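Local coordinates for NADPH-ferredoxin reductase FprA (Mycobacterium tuberculosis, PDB 1LQT), which binds FAD and NADP(H), transfers electrons between NADPH and ferredoxin, and may supply electrons to P450 systems, at residues V9-S14 against M38-P43; Y102-Q107 against G358-G363. One frame throughout, in Å; residues are numbered along the deposited sequence.

Interaction 1. Residues V9-S14 against M38-P43; sequences VGSGPS and MLEMLP. With FAD (flavin-adenine dinucleotide), chain H.
Gly10 and Ser11 meet the end of strand 34-40 through a backbone bond and a side-chain bond to Glu40. The backbone bond runs from Gly10 N to Leu39 O at 2.7 Å and is almost straight, 174° at the hydrogen; it extends the parallel pairing of Val9 with Leu39 just past the first strand.

The second polar link belongs to Glu40. Its CG lies anti to the backbone N (chi1 165°) and the chain then bends at chi2, which turns the carboxylate back toward the turn and the FAD ribose. Ser11 OG donates to Glu40 OE1 at 2.7 Å, reaching it from above the carboxylate plane, 43° out of it. Glu40 OE1 also accepts from FAD O3B at 2.7 Å. Glu40 OE2 takes FAD O2B at 2.7 Å and, on its anti side, Leu42 N. With both oxygens engaged, the carboxylate is fixed in rotation and reads both ribose hydroxyls of the adenosine half, so Glu40 binds FAD directly through the adenosine ribose. Further along, Ser14 N and Ser14 OG both bind FAD O1P, OG at 2.7 Å, from the start of helix 13-28.

Van der Waals contacts come from Met38. It is extended through chi1 and chi2, so that Met38 SD lies 3.4 Å from Ser11 CB and its CG rests against Gly10 O, a buried oxygen without a hydrogen-bonding partner. The absence of a side chain at Gly10 lets Gly10 CA come within 3.3 Å of FAD O4B.

Strand 4-9, helix 13-28 and strand 34-40 thus form the beta-alpha-beta unit of a Rossmann-type dinucleotide fold, with Gly10 and Gly12 in its glycine-rich turn; strand 99-102 flanks Val9, and Phe78 of strand 76-80 packs on Ser11 and Glu40.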
ATOM      1  N   VAL A   9      -7.694  -1.964  14.724  1.00  8.48           N
ATOM      2  CA  VAL A   9      -6.922  -3.073  14.178  1.00  8.32           C
ATOM      3  C   VAL A   9      -6.201  -2.548  12.958  1.00  8.51           C
ATOM      4  O   VAL A   9      -6.805  -2.220  11.945  1.00  8.72           O
ATOM      5  CB  VAL A   9      -7.822  -4.268  13.847  1.00  9.23           C
ATOM      6  CG1 VAL A   9      -6.986  -5.391  13.284  1.00  9.38           C
ATOM      7  CG2 VAL A   9      -8.588  -4.695  15.115  1.00  9.61           C
ATOM      8  N   GLY A  10      -4.879  -2.465  13.081  1.00  8.28           N
ATOM      9  CA  GLY A  10      -4.011  -1.843  12.120  1.00  8.48           C
ATOM     10  C   GLY A  10      -3.492  -0.517  12.642  1.00  8.34           C
ATOM     11  O   GLY A  10      -4.088   0.103  13.526  1.00  8.85           O
ATOM     12  N   SER A  11      -2.377  -0.065  12.043  1.00  8.29           N
ATOM     13  CA  SER A  11      -1.666   1.133  12.518  1.00  8.33           C
ATOM     14  C   SER A  11      -1.135   1.978  11.366  1.00  8.41           C
ATOM     15  O   SER A  11      -0.160   2.702  11.532  1.00  8.68           O
ATOM     16  CB  SER A  11      -0.556   0.731  13.469  1.00  8.65           C
ATOM     17  OG  SER A  11       0.471   0.020  12.816  1.00  8.99           O
ATOM     18  N   GLY A  12      -1.784   1.878  10.215  1.00  8.45           N
ATOM     19  CA  GLY A  12      -1.494   2.751   9.104  1.00  8.42           C
ATOM     20  C   GLY A  12      -2.231   4.070   9.222  1.00  8.44           C
ATOM     21  O   GLY A  12      -2.792   4.420  10.256  1.00  8.55           O
ATOM     22  N   PRO A  13      -2.215   4.855   8.138  1.00  8.50           N
ATOM     23  CA  PRO A  13      -2.872   6.162   8.157  1.00  9.52           C
ATOM     24  C   PRO A  13      -4.317   6.138   8.593  1.00  8.92           C
ATOM     25  O   PRO A  13      -4.712   6.976   9.387  1.00  8.92           O
ATOM     26  CB  PRO A  13      -2.704   6.643   6.708  1.00  9.98           C
ATOM     27  CG  PRO A  13      -1.538   5.963   6.213  1.00 10.42           C
ATOM     28  CD  PRO A  13      -1.503   4.605   6.861  1.00  9.03           C
ATOM     29  N   SER A  14      -5.139   5.253   8.063  1.00  8.81           N
ATOM     30  CA  SER A  14      -6.550   5.292   8.423  1.00  8.59           C
ATOM     31  C   SER A  14      -6.745   5.019   9.916  1.00  8.46           C
ATOM     32  O   SER A  14      -7.566   5.669  10.549  1.00  8.90           O
ATOM     33  CB  SER A  14      -7.384   4.363   7.538  1.00  9.19           C
ATOM     34  OG  SER A  14      -7.181   2.994   7.784  1.00  8.70           O
ATOM     35  N   MET A  38      -4.516   0.188  19.937  1.00  9.84           N
ATOM     36  CA  MET A  38      -4.213  -0.100  18.550  1.00  8.95           C
ATOM     37  C   MET A  38      -3.430  -1.383  18.465  1.00  8.93           C
ATOM     38  O   MET A  38      -2.378  -1.504  19.082  1.00 10.18           O
ATOM     39  CB  MET A  38      -3.425   1.070  17.980  1.00  9.99           C
ATOM     40  CG  MET A  38      -3.097   0.922  16.540  1.00 10.68           C
ATOM     41  SD  MET A  38      -2.265   2.392  15.852  1.00 11.57           S
ATOM     42  CE  MET A  38      -3.562   3.541  15.682  1.00 12.60           C
ATOM     43  N   LEU A  39      -3.967  -2.353  17.733  1.00  8.82           N
ATOM     44  CA  LEU A  39      -3.387  -3.671  17.564  1.00  8.92           C
ATOM     45  C   LEU A  39      -2.866  -3.804  16.162  1.00  9.29           C
ATOM     46  O   LEU A  39      -3.612  -3.644  15.215  1.00 11.89           O
ATOM     47  CB  LEU A  39      -4.480  -4.741  17.765  1.00 10.11           C
ATOM     48  CG  LEU A  39      -5.283  -4.630  19.067  1.00 14.14           C
ATOM     49  CD1 LEU A  39      -6.181  -5.887  19.179  1.00 16.15           C
ATOM     50  CD2 LEU A  39      -4.525  -4.382  20.260  1.00 15.84           C
ATOM     51  N   GLU A  40      -1.603  -4.139  16.021  1.00  8.99           N
ATOM     52  CA  GLU A  40      -0.931  -4.162  14.733  1.00  8.60           C
ATOM     53  C   GLU A  40      -0.235  -5.490  14.531  1.00  7.93           C
ATOM     54  O   GLU A  40       0.495  -5.971  15.385  1.00  8.53           O
ATOM     55  CB  GLU A  40       0.083  -3.027  14.671  1.00  8.60           C
ATOM     56  CG  GLU A  40       1.118  -3.129  13.543  1.00  8.02           C
ATOM     57  CD  GLU A  40       0.515  -3.174  12.150  1.00  8.00           C
ATOM     58  OE1 GLU A  40      -0.381  -2.353  11.873  1.00  8.19           O
ATOM     59  OE2 GLU A  40       0.961  -4.037  11.355  1.00  8.38           O
ATOM     60  N   MET A  41      -0.452  -6.046  13.350  0.50  8.53           N
ATOM     61  CA  MET A  41       0.117  -7.311  12.921  0.50  8.66           C
ATOM     62  C   MET A  41       1.658  -7.392  12.982  0.50  9.12           C
ATOM     63  O   MET A  41       2.219  -8.412  13.337  0.50  9.10           O
ATOM     64  CB  MET A  41      -0.347  -7.516  11.462  0.50  7.81           C
ATOM     65  CG  MET A  41       0.373  -8.656  10.736  0.50  8.93           C
ATOM     66  SD  MET A  41      -0.542  -9.276   9.334  0.50  8.34           S
ATOM     67  CE  MET A  41      -0.313  -7.882   8.016  0.50  6.95           C
ATOM     68  N   LEU A  42       2.282  -6.323  12.504  1.00  8.80           N
ATOM     69  CA  LEU A  42       3.733  -6.244  12.465  1.00  8.50           C
ATOM     70  C   LEU A  42       4.261  -5.686  13.771  1.00  9.35           C
ATOM     71  O   LEU A  42       3.534  -5.066  14.540  1.00  8.87           O
ATOM     72  CB  LEU A  42       4.168  -5.315  11.321  1.00  8.43           C
ATOM     73  CG  LEU A  42       3.678  -5.735   9.946  1.00  9.01           C
ATOM     74  CD1 LEU A  42       4.204  -4.761   8.910  1.00 10.11           C
ATOM     75  CD2 LEU A  42       4.074  -7.141   9.575  1.00 11.70           C
ATOM     76  N   PRO A  43       5.550  -5.849  14.045  1.00  9.07           N
ATOM     77  CA  PRO A  43       6.138  -5.200  15.213  1.00  9.38           C
ATOM     78  C   PRO A  43       6.186  -3.677  15.108  1.00  9.03           C
ATOM     79  O   PRO A  43       6.361  -2.994  16.115  1.00 10.47           O
ATOM     80  CB  PRO A  43       7.564  -5.782  15.254  1.00  9.91           C
ATOM     81  CG  PRO A  43       7.418  -7.091  14.580  1.00 10.51           C
ATOM     82  CD  PRO A  43       6.476  -6.831  13.455  1.00  9.44           C
TER
HETATM   83  PA  FAD H2457      -2.299   0.469   5.415  1.00  8.02           P
HETATM   84  O1A FAD H2457      -2.055  -0.681   4.523  1.00  8.20           O
HETATM   85  O2A FAD H2457      -1.400   1.649   5.369  1.00  7.84           O
HETATM   86  O5B FAD H2457      -2.292  -0.047   6.929  1.00  7.94           O
HETATM   87  C5B FAD H2457      -2.928  -1.286   7.266  1.00  7.87           C
HETATM   88  C4B FAD H2457      -2.273  -1.770   8.554  1.00  7.90           C
HETATM   89  O4B FAD H2457      -3.080  -2.831   9.059  1.00  8.01           O
HETATM   90  C3B FAD H2457      -0.860  -2.335   8.362  1.00  8.20           C
HETATM   91  O3B FAD H2457       0.052  -1.821   9.305  1.00  8.05           O
HETATM   92  C2B FAD H2457      -1.074  -3.819   8.499  1.00  8.02           C
HETATM   93  O2B FAD H2457       0.050  -4.567   8.899  1.00  7.90           O
HETATM   94  C1B FAD H2457      -2.231  -3.871   9.505  1.00  7.97           C
HETATM   95  N9A FAD H2457      -2.991  -5.113   9.499  1.00  8.30           N
HETATM   96  C8A FAD H2457      -3.494  -5.751   8.397  1.00  8.30           C
HETATM   97  N7A FAD H2457      -4.158  -6.854   8.720  1.00  9.15           N
HETATM   98  C5A FAD H2457      -4.044  -6.945  10.094  0.50  8.27           C
HETATM   99  C6A FAD H2457      -4.523  -7.895  10.999  1.00  9.63           C
HETATM  100  N6A FAD H2457      -5.265  -8.937  10.658  1.00 10.73           N
HETATM  101  N1A FAD H2457      -4.244  -7.684  12.315  1.00  9.12           N
HETATM  102  C2A FAD H2457      -3.533  -6.585  12.685  1.00  8.79           C
HETATM  103  N3A FAD H2457      -3.050  -5.637  11.872  1.00  8.93           N
HETATM  104  C4A FAD H2457      -3.333  -5.862  10.585  0.50  8.33           C
HETATM  105  N1  FAD H2457       0.261   7.669  -0.631  1.00 10.26           N
HETATM  106  C2  FAD H2457       0.837   8.904  -0.639  1.00 10.74           C
HETATM  107  O2  FAD H2457       0.244   9.877  -0.213  1.00 11.76           O
HETATM  108  N3  FAD H2457       2.109   9.045  -1.169  1.00 11.52           N
HETATM  109  C4  FAD H2457       2.871   8.004  -1.613  1.00 10.61           C
HETATM  110  O4  FAD H2457       4.031   8.193  -2.044  1.00 12.30           O
HETATM  111  C4X FAD H2457       2.293   6.731  -1.553  0.50  9.92           C
HETATM  112  N5  FAD H2457       3.003   5.622  -1.960  1.00 10.25           N
HETATM  113  C5X FAD H2457       2.410   4.387  -1.933  0.50  9.73           C
HETATM  114  C6  FAD H2457       3.103   3.283  -2.364  1.00  9.61           C
HETATM  115  C7  FAD H2457       2.524   2.028  -2.429  1.00  9.98           C
HETATM  116  C7M FAD H2457       3.328   0.844  -2.890  1.00 10.88           C
HETATM  117  C8  FAD H2457       1.197   1.889  -2.003  1.00  9.28           C
HETATM  118  C8M FAD H2457       0.507   0.554  -2.073  1.00 10.11           C
HETATM  119  C9  FAD H2457       0.486   2.994  -1.541  1.00  9.60           C
HETATM  120  C9A FAD H2457       1.075   4.251  -1.499  1.00  9.46           C
HETATM  121  N10 FAD H2457       0.372   5.378  -1.060  1.00  9.41           N
HETATM  122  C10 FAD H2457       0.983   6.608  -1.063  1.00  9.50           C
HETATM  123  C1' FAD H2457      -1.021   5.282  -0.536  1.00  9.49           C
HETATM  124  C2' FAD H2457      -1.034   5.002   0.966  1.00  9.15           C
HETATM  125  O2' FAD H2457      -0.115   3.971   1.228  1.00  9.52           O
HETATM  126  C3' FAD H2457      -2.450   4.581   1.402  1.00  8.77           C
HETATM  127  O3' FAD H2457      -3.384   5.631   1.170  1.00  9.65           O
HETATM  128  C4' FAD H2457      -2.615   4.287   2.894  1.00  8.31           C
HETATM  129  O4' FAD H2457      -1.441   3.695   3.442  1.00  8.62           O
HETATM  130  C5' FAD H2457      -3.818   3.374   3.129  1.00  8.25           C
HETATM  131  O5' FAD H2457      -3.993   3.348   4.552  1.00  7.96           O
HETATM  132  P   FAD H2457      -4.721   2.183   5.347  1.00  8.33           P
HETATM  133  O1P FAD H2457      -4.666   2.627   6.758  1.00  8.04           O
HETATM  134  O2P FAD H2457      -6.057   1.831   4.778  1.00  8.59           O
HETATM  135  O3P FAD H2457      -3.840   0.883   5.129  1.00  7.88           O

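Interaction 2. Residues Y102-Q107 against G358-G363; sequences YAVGAQ and GWIKRG. With FAD (flavin-adenine dinucleotide), chain H.
Ile360 packs against the turn that follows strand 99-102, and its branches divide the work. CG1, anti to the backbone N (chi1 -162°), carries the chain across Val104, where Val104 CG2 comes to 3.6 Å from Ile360 CG1 and the two side chains cross at a slant. The terminal Ile360 CD1 reaches Gly105 O at 3.5 Å, and CG2 lies against Tyr102 O. This is the close-packed part: a branched side chain pressed on backbone carbonyls and one valine, with no direct hydrogen bond between the two segments.

Toward the FAD the fit is looser and water takes part. Gly105 CA and Trp359 CB stand 4.1 Å apart, and Ala106 CB approaches the edge of the indole, near its plane. Beside them water 1 bridges the segments: it accepts from Gly105 N and Ile360 N and donates to FAD O2P at 2.8 Å. Trp359 N donates directly to FAD O2P at 2.8 Å, with 163° at the hydrogen. All the same, this side is buried rather than open; the peripheral groups are Gln107, Lys361 and Arg362, which are partly exposed and make no contact across the segments.

The indole carries FAD C5' over one face, 3.7 Å above the plane and offset toward its rim, while CH2 reaches the flavin carbon C9. On the other segment, Val104 CG1 lies 3.5 Å from FAD N7A of the adenine, and Gln107 NE2 bonds back to Val104 O, holding its amide beside the adenosine.

Gly358 N-caps helix 359-362, whose first amide points at the FAD pyrophosphate; here an ordered water assists. A phosphate received at a helix N-terminus is a familiar feature of dinucleotide-binding sites, in this case the FAD site of a ferredoxin-NADP reductase.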
ATOM      1  N   TYR A 102     -11.700  -1.660  12.153  1.00  8.64           N
ATOM      2  CA  TYR A 102     -10.784  -2.398  11.303  1.00  8.57           C
ATOM      3  C   TYR A 102     -10.190  -1.455  10.272  1.00  8.37           C
ATOM      4  O   TYR A 102     -10.899  -0.890   9.451  1.00  9.00           O
ATOM      5  CB  TYR A 102     -11.510  -3.594  10.654  1.00  8.88           C
ATOM      6  CG  TYR A 102     -11.745  -4.634  11.702  1.00  9.15           C
ATOM      7  CD1 TYR A 102     -12.856  -4.586  12.527  1.00  9.58           C
ATOM      8  CD2 TYR A 102     -10.816  -5.634  11.949  1.00  9.86           C
ATOM      9  CE1 TYR A 102     -13.006  -5.460  13.571  1.00 10.32           C
ATOM     10  CE2 TYR A 102     -10.970  -6.525  12.981  1.00  9.96           C
ATOM     11  CZ  TYR A 102     -12.053  -6.425  13.802  1.00 10.39           C
ATOM     12  OH  TYR A 102     -12.148  -7.297  14.855  1.00 11.40           O
ATOM     13  N   ALA A 103      -8.862  -1.341  10.314  1.00  8.59           N
ATOM     14  CA  ALA A 103      -8.073  -0.447   9.492  1.00  8.26           C
ATOM     15  C   ALA A 103      -6.934  -1.261   8.877  1.00  8.32           C
ATOM     16  O   ALA A 103      -5.768  -0.864   8.889  1.00  8.40           O
ATOM     17  CB  ALA A 103      -7.552   0.715  10.333  1.00  8.55           C
ATOM     18  N   VAL A 104      -7.290  -2.420   8.317  1.00  8.64           N
ATOM     19  CA  VAL A 104      -6.319  -3.430   7.958  1.00  8.26           C
ATOM     20  C   VAL A 104      -5.749  -3.274   6.555  1.00  8.36           C
ATOM     21  O   VAL A 104      -4.870  -4.030   6.146  1.00  8.31           O
ATOM     22  CB  VAL A 104      -6.918  -4.846   8.102  1.00  8.24           C
ATOM     23  CG1 VAL A 104      -7.162  -5.194   9.554  1.00  9.74           C
ATOM     24  CG2 VAL A 104      -8.182  -5.041   7.231  1.00  9.67           C
ATOM     25  N   GLY A 105      -6.238  -2.297   5.813  1.00  8.53           N
ATOM     26  CA  GLY A 105      -5.722  -2.087   4.461  1.00  8.27           C
ATOM     27  C   GLY A 105      -5.982  -3.272   3.565  1.00  8.50           C
ATOM     28  O   GLY A 105      -6.908  -4.075   3.772  1.00  8.95           O
ATOM     29  N   ALA A 106      -5.148  -3.349   2.537  1.00  8.32           N
ATOM     30  CA  ALA A 106      -5.260  -4.333   1.479  1.00  8.64           C
ATOM     31  C   ALA A 106      -3.940  -5.083   1.458  1.00  8.46           C
ATOM     32  O   ALA A 106      -2.921  -4.581   0.962  1.00  8.83           O
ATOM     33  CB  ALA A 106      -5.548  -3.632   0.136  1.00  9.32           C
ATOM     34  N   GLN A 107      -3.929  -6.283   2.020  1.00  8.70           N
ATOM     35  CA  GLN A 107      -2.682  -7.007   2.272  1.00  8.95           C
ATOM     36  C   GLN A 107      -2.224  -7.939   1.167  1.00  8.93           C
ATOM     37  O   GLN A 107      -1.117  -8.459   1.244  1.00  9.73           O
ATOM     38  CB  GLN A 107      -2.791  -7.761   3.589  1.00  9.22           C
ATOM     39  CG  GLN A 107      -2.958  -6.890   4.811  1.00  9.05           C
ATOM     40  CD  GLN A 107      -1.869  -5.852   4.939  1.00  8.64           C
ATOM     41  OE1 GLN A 107      -0.683  -6.201   4.903  1.00  8.92           O
ATOM     42  NE2 GLN A 107      -2.248  -4.606   5.069  1.00  9.20           N
ATOM     43  N   GLY A 358     -10.311   3.311   5.800  1.00  9.39           N
ATOM     44  CA  GLY A 358      -9.172   3.123   4.923  1.00  8.94           C
ATOM     45  C   GLY A 358      -9.469   2.226   3.747  1.00  8.70           C
ATOM     46  O   GLY A 358     -10.609   2.035   3.328  1.00  9.39           O
ATOM     47  N   TRP A 359      -8.402   1.663   3.203  1.00  8.78           N
ATOM     48  CA  TRP A 359      -8.512   0.822   2.021  1.00  8.93           C
ATOM     49  C   TRP A 359      -9.388  -0.414   2.185  1.00  9.21           C
ATOM     50  O   TRP A 359      -9.949  -0.858   1.202  1.00  9.51           O
ATOM     51  CB  TRP A 359      -7.105   0.469   1.531  1.00  9.18           C
ATOM     52  CG  TRP A 359      -6.424   1.609   0.844  1.00  9.04           C
ATOM     53  CD1 TRP A 359      -6.831   2.899   0.783  1.00  9.78           C
ATOM     54  CD2 TRP A 359      -5.250   1.520   0.046  1.00  9.64           C
ATOM     55  NE1 TRP A 359      -5.981   3.629  -0.011  1.00 10.53           N
ATOM     56  CE2 TRP A 359      -5.017   2.792  -0.497  1.00  9.87           C
ATOM     57  CE3 TRP A 359      -4.390   0.470  -0.306  1.00 10.59           C
ATOM     58  CZ2 TRP A 359      -3.980   3.036  -1.370  1.00 10.85           C
ATOM     59  CZ3 TRP A 359      -3.353   0.732  -1.207  1.00 10.90           C
ATOM     60  CH2 TRP A 359      -3.176   2.002  -1.717  1.00 10.30           C
ATOM     61  N   ILE A 360      -9.516  -0.969   3.384  1.00  9.53           N
ATOM     62  CA  ILE A 360     -10.395  -2.098   3.540  1.00  9.66           C
ATOM     63  C   ILE A 360     -11.878  -1.691   3.404  1.00  9.75           C
ATOM     64  O   ILE A 360     -12.716  -2.527   3.100  1.00 11.33           O
ATOM     65  CB  ILE A 360     -10.126  -2.848   4.877  1.00  9.64           C
ATOM     66  CG1 ILE A 360     -10.741  -4.266   4.824  1.00  9.87           C
ATOM     67  CG2 ILE A 360     -10.648  -2.086   6.084  1.00  9.84           C
ATOM     68  CD1 ILE A 360     -10.170  -5.218   3.763  1.00 10.49           C
ATOM     69  N   LYS A 361     -12.172  -0.427   3.662  1.00 10.60           N
ATOM     70  CA  LYS A 361     -13.509   0.167   3.514  1.00 11.22           C
ATOM     71  C   LYS A 361     -13.788   0.617   2.087  1.00 11.89           C
ATOM     72  O   LYS A 361     -14.871   0.330   1.560  1.00 15.66           O
ATOM     73  CB  LYS A 361     -13.649   1.382   4.452  1.00 11.33           C
ATOM     74  CG  LYS A 361     -14.962   2.225   4.321  1.00 13.40           C
ATOM     75  CD  LYS A 361     -14.843   3.487   5.232  1.00 14.51           C
ATOM     76  CE  LYS A 361     -16.032   4.439   5.123  1.00 15.94           C
ATOM     77  NZ  LYS A 361     -15.798   5.671   5.955  1.00 17.22           N
ATOM     78  N   ARG A 362     -12.839   1.359   1.515  1.00 11.47           N
ATOM     79  CA  ARG A 362     -13.023   2.112   0.270  1.00 13.34           C
ATOM     80  C   ARG A 362     -12.422   1.480  -0.945  1.00 12.14           C
ATOM     81  O   ARG A 362     -12.662   1.950  -2.048  1.00 14.77           O
ATOM     82  CB  ARG A 362     -12.271   3.448   0.395  1.00 15.61           C
ATOM     83  CG  ARG A 362     -12.701   4.346   1.454  1.00 17.25           C
ATOM     84  CD  ARG A 362     -12.217   5.735   1.231  1.00 19.56           C
ATOM     85  NE  ARG A 362     -10.797   5.785   1.581  1.00 23.80           N
ATOM     86  CZ  ARG A 362      -9.822   6.156   0.762  1.00 25.24           C
ATOM     87  NH1 ARG A 362     -10.103   6.555  -0.469  1.00 27.26           N
ATOM     88  NH2 ARG A 362      -8.552   6.127   1.154  1.00 25.66           N
ATOM     89  N   GLY A 363     -11.623   0.456  -0.775  1.00 11.14           N
ATOM     90  CA  GLY A 363     -10.822  -0.073  -1.853  1.00 10.58           C
ATOM     91  C   GLY A 363      -9.468   0.623  -1.875  1.00  9.74           C
ATOM     92  O   GLY A 363      -9.277   1.652  -1.252  1.00 10.22           O
TER
HETATM   93  PA  FAD H2457      -2.299   0.469   5.415  1.00  8.02           P
HETATM   94  O1A FAD H2457      -2.055  -0.681   4.523  1.00  8.20           O
HETATM   95  O2A FAD H2457      -1.400   1.649   5.369  1.00  7.84           O
HETATM   96  O5B FAD H2457      -2.292  -0.047   6.929  1.00  7.94           O
HETATM   97  C5B FAD H2457      -2.928  -1.286   7.266  1.00  7.87           C
HETATM   98  C4B FAD H2457      -2.273  -1.770   8.554  1.00  7.90           C
HETATM   99  O4B FAD H2457      -3.080  -2.831   9.059  1.00  8.01           O
HETATM  100  C3B FAD H2457      -0.860  -2.335   8.362  1.00  8.20           C
HETATM  101  O3B FAD H2457       0.052  -1.821   9.305  1.00  8.05           O
HETATM  102  C2B FAD H2457      -1.074  -3.819   8.499  1.00  8.02           C
HETATM  103  O2B FAD H2457       0.050  -4.567   8.899  1.00  7.90           O
HETATM  104  C1B FAD H2457      -2.231  -3.871   9.505  1.00  7.97           C
HETATM  105  N9A FAD H2457      -2.991  -5.113   9.499  1.00  8.30           N
HETATM  106  C8A FAD H2457      -3.494  -5.751   8.397  1.00  8.30           C
HETATM  107  N7A FAD H2457      -4.158  -6.854   8.720  1.00  9.15           N
HETATM  108  C5A FAD H2457      -4.044  -6.945  10.094  0.50  8.27           C
HETATM  109  C6A FAD H2457      -4.523  -7.895  10.999  1.00  9.63           C
HETATM  110  N6A FAD H2457      -5.265  -8.937  10.658  1.00 10.73           N
HETATM  111  N1A FAD H2457      -4.244  -7.684  12.315  1.00  9.12           N
HETATM  112  C2A FAD H2457      -3.533  -6.585  12.685  1.00  8.79           C
HETATM  113  N3A FAD H2457      -3.050  -5.637  11.872  1.00  8.93           N
HETATM  114  C4A FAD H2457      -3.333  -5.862  10.585  0.50  8.33           C
HETATM  115  N1  FAD H2457       0.261   7.669  -0.631  1.00 10.26           N
HETATM  116  C2  FAD H2457       0.837   8.904  -0.639  1.00 10.74           C
HETATM  117  O2  FAD H2457       0.244   9.877  -0.213  1.00 11.76           O
HETATM  118  N3  FAD H2457       2.109   9.045  -1.169  1.00 11.52           N
HETATM  119  C4  FAD H2457       2.871   8.004  -1.613  1.00 10.61           C
HETATM  120  O4  FAD H2457       4.031   8.193  -2.044  1.00 12.30           O
HETATM  121  C4X FAD H2457       2.293   6.731  -1.553  0.50  9.92           C
HETATM  122  N5  FAD H2457       3.003   5.622  -1.960  1.00 10.25           N
HETATM  123  C5X FAD H2457       2.410   4.387  -1.933  0.50  9.73           C
HETATM  124  C6  FAD H2457       3.103   3.283  -2.364  1.00  9.61           C
HETATM  125  C7  FAD H2457       2.524   2.028  -2.429  1.00  9.98           C
HETATM  126  C7M FAD H2457       3.328   0.844  -2.890  1.00 10.88           C
HETATM  127  C8  FAD H2457       1.197   1.889  -2.003  1.00  9.28           C
HETATM  128  C8M FAD H2457       0.507   0.554  -2.073  1.00 10.11           C
HETATM  129  C9  FAD H2457       0.486   2.994  -1.541  1.00  9.60           C
HETATM  130  C9A FAD H2457       1.075   4.251  -1.499  1.00  9.46           C
HETATM  131  N10 FAD H2457       0.372   5.378  -1.060  1.00  9.41           N
HETATM  132  C10 FAD H2457       0.983   6.608  -1.063  1.00  9.50           C
HETATM  133  C1' FAD H2457      -1.021   5.282  -0.536  1.00  9.49           C
HETATM  134  C2' FAD H2457      -1.034   5.002   0.966  1.00  9.15           C
HETATM  135  O2' FAD H2457      -0.115   3.971   1.228  1.00  9.52           O
HETATM  136  C3' FAD H2457      -2.450   4.581   1.402  1.00  8.77           C
HETATM  137  O3' FAD H2457      -3.384   5.631   1.170  1.00  9.65           O
HETATM  138  C4' FAD H2457      -2.615   4.287   2.894  1.00  8.31           C
HETATM  139  O4' FAD H2457      -1.441   3.695   3.442  1.00  8.62           O
HETATM  140  C5' FAD H2457      -3.818   3.374   3.129  1.00  8.25           C
HETATM  141  O5' FAD H2457      -3.993   3.348   4.552  1.00  7.96           O
HETATM  142  P   FAD H2457      -4.721   2.183   5.347  1.00  8.33           P
HETATM  143  O1P FAD H2457      -4.666   2.627   6.758  1.00  8.04           O
HETATM  144  O2P FAD H2457      -6.057   1.831   4.778  1.00  8.59           O
HETATM  145  O3P FAD H2457      -3.840   0.883   5.129  1.00  7.88           O
HETATM  146  O   HOH W   1      -7.881   0.008   5.822  1.00  8.42           O

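Overall arrangement
Interactions 1 and 2, with centres 11 Å apart, both line the FAD pocket. Strand 4-9 lies between strands 34-40 and 99-102, and the sheet itself couples the two contacts: Val9 O and Ala103 N stand 2.8 Å apart, a probable hydrogen bond. Around the pyrophosphate, Ser14 CB packs 3.4 Å from Gly358 CA, and the starts of helices 13-28 and 359-362 converge on the same phosphate through their hydrogen bonds, Ser14 to O1P and Trp359 N to O2P. Interaction 1 lines the adenine, ribose and pyrophosphate; interaction 2 also reaches the flavin and, through Trp359, the bound NADP derivative.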